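Serine/threonine-protein kinase Tel1 (Chaetomium thermophilum, PDB 6SKY) probably phosphorylates serine and threonine residues of target proteins with ATP, acting as a DNA damage sensor that activates checkpoint signalling. Local coordinates at residues Q2290-F2295 against Y2381-A2386. Residues are numbered along the deposited sequence; the frame is centred on the assembly and turned at random.
Sequences QVFHQF and YLLSLA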
ATOM      1  N   GLN A2290      -5.847 -29.341  -8.145  1.00 36.63           N
ATOM      2  CA  GLN A2290      -5.996 -28.173  -7.287  1.00 36.63           C
ATOM      3  C   GLN A2290      -6.445 -28.567  -5.888  1.00 36.63           C
ATOM      4  O   GLN A2290      -5.911 -28.064  -4.895  1.00 36.63           O
ATOM      5  CB  GLN A2290      -6.980 -27.193  -7.919  1.00 36.63           C
ATOM      6  CG  GLN A2290      -7.238 -25.940  -7.111  1.00 36.63           C
ATOM      7  CD  GLN A2290      -6.029 -25.038  -7.011  1.00 36.63           C
ATOM      8  OE1 GLN A2290      -5.128 -25.270  -6.204  1.00 36.63           O
ATOM      9  NE2 GLN A2290      -6.007 -23.990  -7.823  1.00 36.63           N
ATOM     10  N   VAL A2291      -7.402 -29.488  -5.785  1.00 30.47           N
ATOM     11  CA  VAL A2291      -7.876 -29.907  -4.467  1.00 30.47           C
ATOM     12  C   VAL A2291      -6.758 -30.566  -3.665  1.00 30.47           C
ATOM     13  O   VAL A2291      -6.567 -30.277  -2.475  1.00 30.47           O
ATOM     14  CB  VAL A2291      -9.089 -30.840  -4.617  1.00 30.47           C
ATOM     15  CG1 VAL A2291      -9.533 -31.336  -3.287  1.00 30.47           C
ATOM     16  CG2 VAL A2291     -10.209 -30.117  -5.285  1.00 30.47           C
ATOM     17  N   PHE A2292      -5.997 -31.455  -4.300  1.00 28.92           N
ATOM     18  CA  PHE A2292      -4.955 -32.190  -3.594  1.00 28.92           C
ATOM     19  C   PHE A2292      -3.807 -31.284  -3.192  1.00 28.92           C
ATOM     20  O   PHE A2292      -3.260 -31.424  -2.096  1.00 28.92           O
ATOM     21  CB  PHE A2292      -4.439 -33.329  -4.460  1.00 28.92           C
ATOM     22  CG  PHE A2292      -5.414 -34.432  -4.653  1.00 28.92           C
ATOM     23  CD1 PHE A2292      -6.197 -34.859  -3.619  1.00 28.92           C
ATOM     24  CD2 PHE A2292      -5.539 -35.050  -5.875  1.00 28.92           C
ATOM     25  CE1 PHE A2292      -7.089 -35.873  -3.797  1.00 28.92           C
ATOM     26  CE2 PHE A2292      -6.430 -36.061  -6.052  1.00 28.92           C
ATOM     27  CZ  PHE A2292      -7.203 -36.474  -5.013  1.00 28.92           C
ATOM     28  N   HIS A2293      -3.419 -30.351  -4.056  1.00 29.43           N
ATOM     29  CA  HIS A2293      -2.376 -29.413  -3.671  1.00 29.43           C
ATOM     30  C   HIS A2293      -2.833 -28.519  -2.531  1.00 29.43           C
ATOM     31  O   HIS A2293      -2.060 -28.242  -1.609  1.00 29.43           O
ATOM     32  CB  HIS A2293      -1.961 -28.573  -4.867  1.00 29.43           C
ATOM     33  CG  HIS A2293      -0.877 -27.597  -4.562  1.00 29.43           C
ATOM     34  ND1 HIS A2293       0.436 -27.974  -4.400  1.00 29.43           N
ATOM     35  CD2 HIS A2293      -0.910 -26.258  -4.380  1.00 29.43           C
ATOM     36  CE1 HIS A2293       1.168 -26.908  -4.137  1.00 29.43           C
ATOM     37  NE2 HIS A2293       0.374 -25.855  -4.115  1.00 29.43           N
ATOM     38  N   GLN A2294      -4.080 -28.054  -2.579  1.00 27.85           N
ATOM     39  CA  GLN A2294      -4.652 -27.292  -1.478  1.00 27.85           C
ATOM     40  C   GLN A2294      -4.507 -28.032  -0.159  1.00 27.85           C
ATOM     41  O   GLN A2294      -4.007 -27.486   0.830  1.00 27.85           O
ATOM     42  CB  GLN A2294      -6.124 -27.032  -1.775  1.00 27.85           C
ATOM     43  CG  GLN A2294      -6.753 -25.944  -0.971  1.00 27.85           C
ATOM     44  CD  GLN A2294      -6.205 -24.615  -1.341  1.00 27.85           C
ATOM     45  OE1 GLN A2294      -6.219 -24.229  -2.506  1.00 27.85           O
ATOM     46  NE2 GLN A2294      -5.692 -23.900  -0.357  1.00 27.85           N
ATOM     47  N   PHE A2295      -4.947 -29.285  -0.132  1.00 28.99           N
ATOM     48  CA  PHE A2295      -4.938 -30.031   1.116  1.00 28.99           C
ATOM     49  C   PHE A2295      -3.520 -30.325   1.588  1.00 28.99           C
ATOM     50  O   PHE A2295      -3.236 -30.262   2.788  1.00 28.99           O
ATOM     51  CB  PHE A2295      -5.731 -31.316   0.947  1.00 28.99           C
ATOM     52  CG  PHE A2295      -6.240 -31.872   2.223  1.00 28.99           C
ATOM     53  CD1 PHE A2295      -6.222 -31.122   3.369  1.00 28.99           C
ATOM     54  CD2 PHE A2295      -6.720 -33.148   2.285  1.00 28.99           C
ATOM     55  CE1 PHE A2295      -6.683 -31.636   4.545  1.00 28.99           C
ATOM     56  CE2 PHE A2295      -7.180 -33.661   3.458  1.00 28.99           C
ATOM     57  CZ  PHE A2295      -7.161 -32.907   4.587  1.00 28.99           C
ATOM     58  N   TYR A2381       0.598 -34.749  -1.474  1.00 27.04           N
ATOM     59  CA  TYR A2381       1.650 -34.330  -2.400  1.00 27.04           C
ATOM     60  C   TYR A2381       1.812 -35.340  -3.522  1.00 27.04           C
ATOM     61  O   TYR A2381       1.896 -34.975  -4.700  1.00 27.04           O
ATOM     62  CB  TYR A2381       2.973 -34.147  -1.666  1.00 27.04           C
ATOM     63  CG  TYR A2381       3.185 -32.762  -1.141  1.00 27.04           C
ATOM     64  CD1 TYR A2381       2.862 -31.666  -1.899  1.00 27.04           C
ATOM     65  CD2 TYR A2381       3.691 -32.550   0.122  1.00 27.04           C
ATOM     66  CE1 TYR A2381       3.044 -30.408  -1.422  1.00 27.04           C
ATOM     67  CE2 TYR A2381       3.874 -31.295   0.603  1.00 27.04           C
ATOM     68  CZ  TYR A2381       3.550 -30.227  -0.172  1.00 27.04           C
ATOM     69  OH  TYR A2381       3.731 -28.959   0.306  1.00 27.04           O
ATOM     70  N   LEU A2382       1.842 -36.626  -3.176  1.00 27.09           N
ATOM     71  CA  LEU A2382       2.011 -37.640  -4.209  1.00 27.09           C
ATOM     72  C   LEU A2382       0.809 -37.703  -5.140  1.00 27.09           C
ATOM     73  O   LEU A2382       0.968 -37.912  -6.343  1.00 27.09           O
ATOM     74  CB  LEU A2382       2.266 -38.997  -3.574  1.00 27.09           C
ATOM     75  CG  LEU A2382       3.669 -39.141  -3.019  1.00 27.09           C
ATOM     76  CD1 LEU A2382       3.820 -40.494  -2.423  1.00 27.09           C
ATOM     77  CD2 LEU A2382       4.671 -38.926  -4.113  1.00 27.09           C
ATOM     78  N   LEU A2383      -0.402 -37.532  -4.611  1.00 26.77           N
ATOM     79  CA  LEU A2383      -1.574 -37.534  -5.477  1.00 26.77           C
ATOM     80  C   LEU A2383      -1.609 -36.307  -6.372  1.00 26.77           C
ATOM     81  O   LEU A2383      -2.046 -36.387  -7.520  1.00 26.77           O
ATOM     82  CB  LEU A2383      -2.848 -37.614  -4.651  1.00 26.77           C
ATOM     83  CG  LEU A2383      -3.150 -38.939  -3.973  1.00 26.77           C
ATOM     84  CD1 LEU A2383      -4.403 -38.813  -3.162  1.00 26.77           C
ATOM     85  CD2 LEU A2383      -3.303 -40.021  -4.992  1.00 26.77           C
ATOM     86  N   SER A2384      -1.162 -35.161  -5.869  1.00 27.37           N
ATOM     87  CA  SER A2384      -1.161 -33.953  -6.675  1.00 27.37           C
ATOM     88  C   SER A2384      -0.127 -34.008  -7.782  1.00 27.37           C
ATOM     89  O   SER A2384      -0.342 -33.427  -8.848  1.00 27.37           O
ATOM     90  CB  SER A2384      -0.903 -32.745  -5.796  1.00 27.37           C
ATOM     91  OG  SER A2384      -0.178 -31.771  -6.507  1.00 27.37           O
ATOM     92  N   LEU A2385       1.008 -34.667  -7.549  1.00 29.47           N
ATOM     93  CA  LEU A2385       1.992 -34.809  -8.618  1.00 29.47           C
ATOM     94  C   LEU A2385       1.492 -35.723  -9.722  1.00 29.47           C
ATOM     95  O   LEU A2385       1.824 -35.518 -10.891  1.00 29.47           O
ATOM     96  CB  LEU A2385       3.303 -35.348  -8.067  1.00 29.47           C
ATOM     97  CG  LEU A2385       4.173 -34.364  -7.309  1.00 29.47           C
ATOM     98  CD1 LEU A2385       5.310 -35.094  -6.653  1.00 29.47           C
ATOM     99  CD2 LEU A2385       4.682 -33.330  -8.262  1.00 29.47           C
ATOM    100  N   ALA A2386       0.700 -36.729  -9.376  1.00 31.80           N
ATOM    101  CA  ALA A2386       0.224 -37.707 -10.338  1.00 31.80           C
ATOM    102  C   ALA A2386      -0.985 -37.245 -11.130  1.00 31.80           C
ATOM    103  O   ALA A2386      -1.397 -37.948 -12.052  1.00 31.80           O
ATOM    104  CB  ALA A2386      -0.127 -39.005  -9.622  1.00 31.80           C
TER
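Leu2383 lies over one face of the Phe2292 ring. Its CB makes a CH-pi contact 4.1 Å from the ring centroid and 17° off the normal, displaced toward the rim on the CD2 side. Its CD1 reaches the far end of the same ring, 4.0 Å from Phe2292 CE1. Phe2292 has CG anti to its carbonyl carbon (chi1 -70°), which brings the ring up against this leucine. His2293 touches Ser2384 through its CB, 4.0 Å from Ser2384 OG. The hydroxyl stands obliquely to the imidazole without a bond to it. The imidazole stacks on His2391, and its ND1 is hydrogen-bonded to Asp2394 OD1. This bond and the stack probably fix how the ring is turned.

The small side chain of Ser2384 is consistent with the close approach of the backbones here. Ser2384 CB sits 3.8 Å from Phe2292 CB. Phe2292 CA and Ser2384 CA are 5.2 Å apart. An alanine in place of Phe2292 would probably leave Leu2383 without its aromatic partner and open a gap between the helices.

The short segments run nearly antiparallel, at 152°, with axes 8.1 Å apart. They join helix 2286-2303 to the C-terminal part of helix 2348-2387, consistent with the antiparallel helix packing of the alpha-solenoid FAT domain. Helix 2264-2279 adds Leu2279 against Phe2292. Helix 2394-2404 touches Ser2384 through Asp2394, and packs on Tyr2381 and Leu2382 as well.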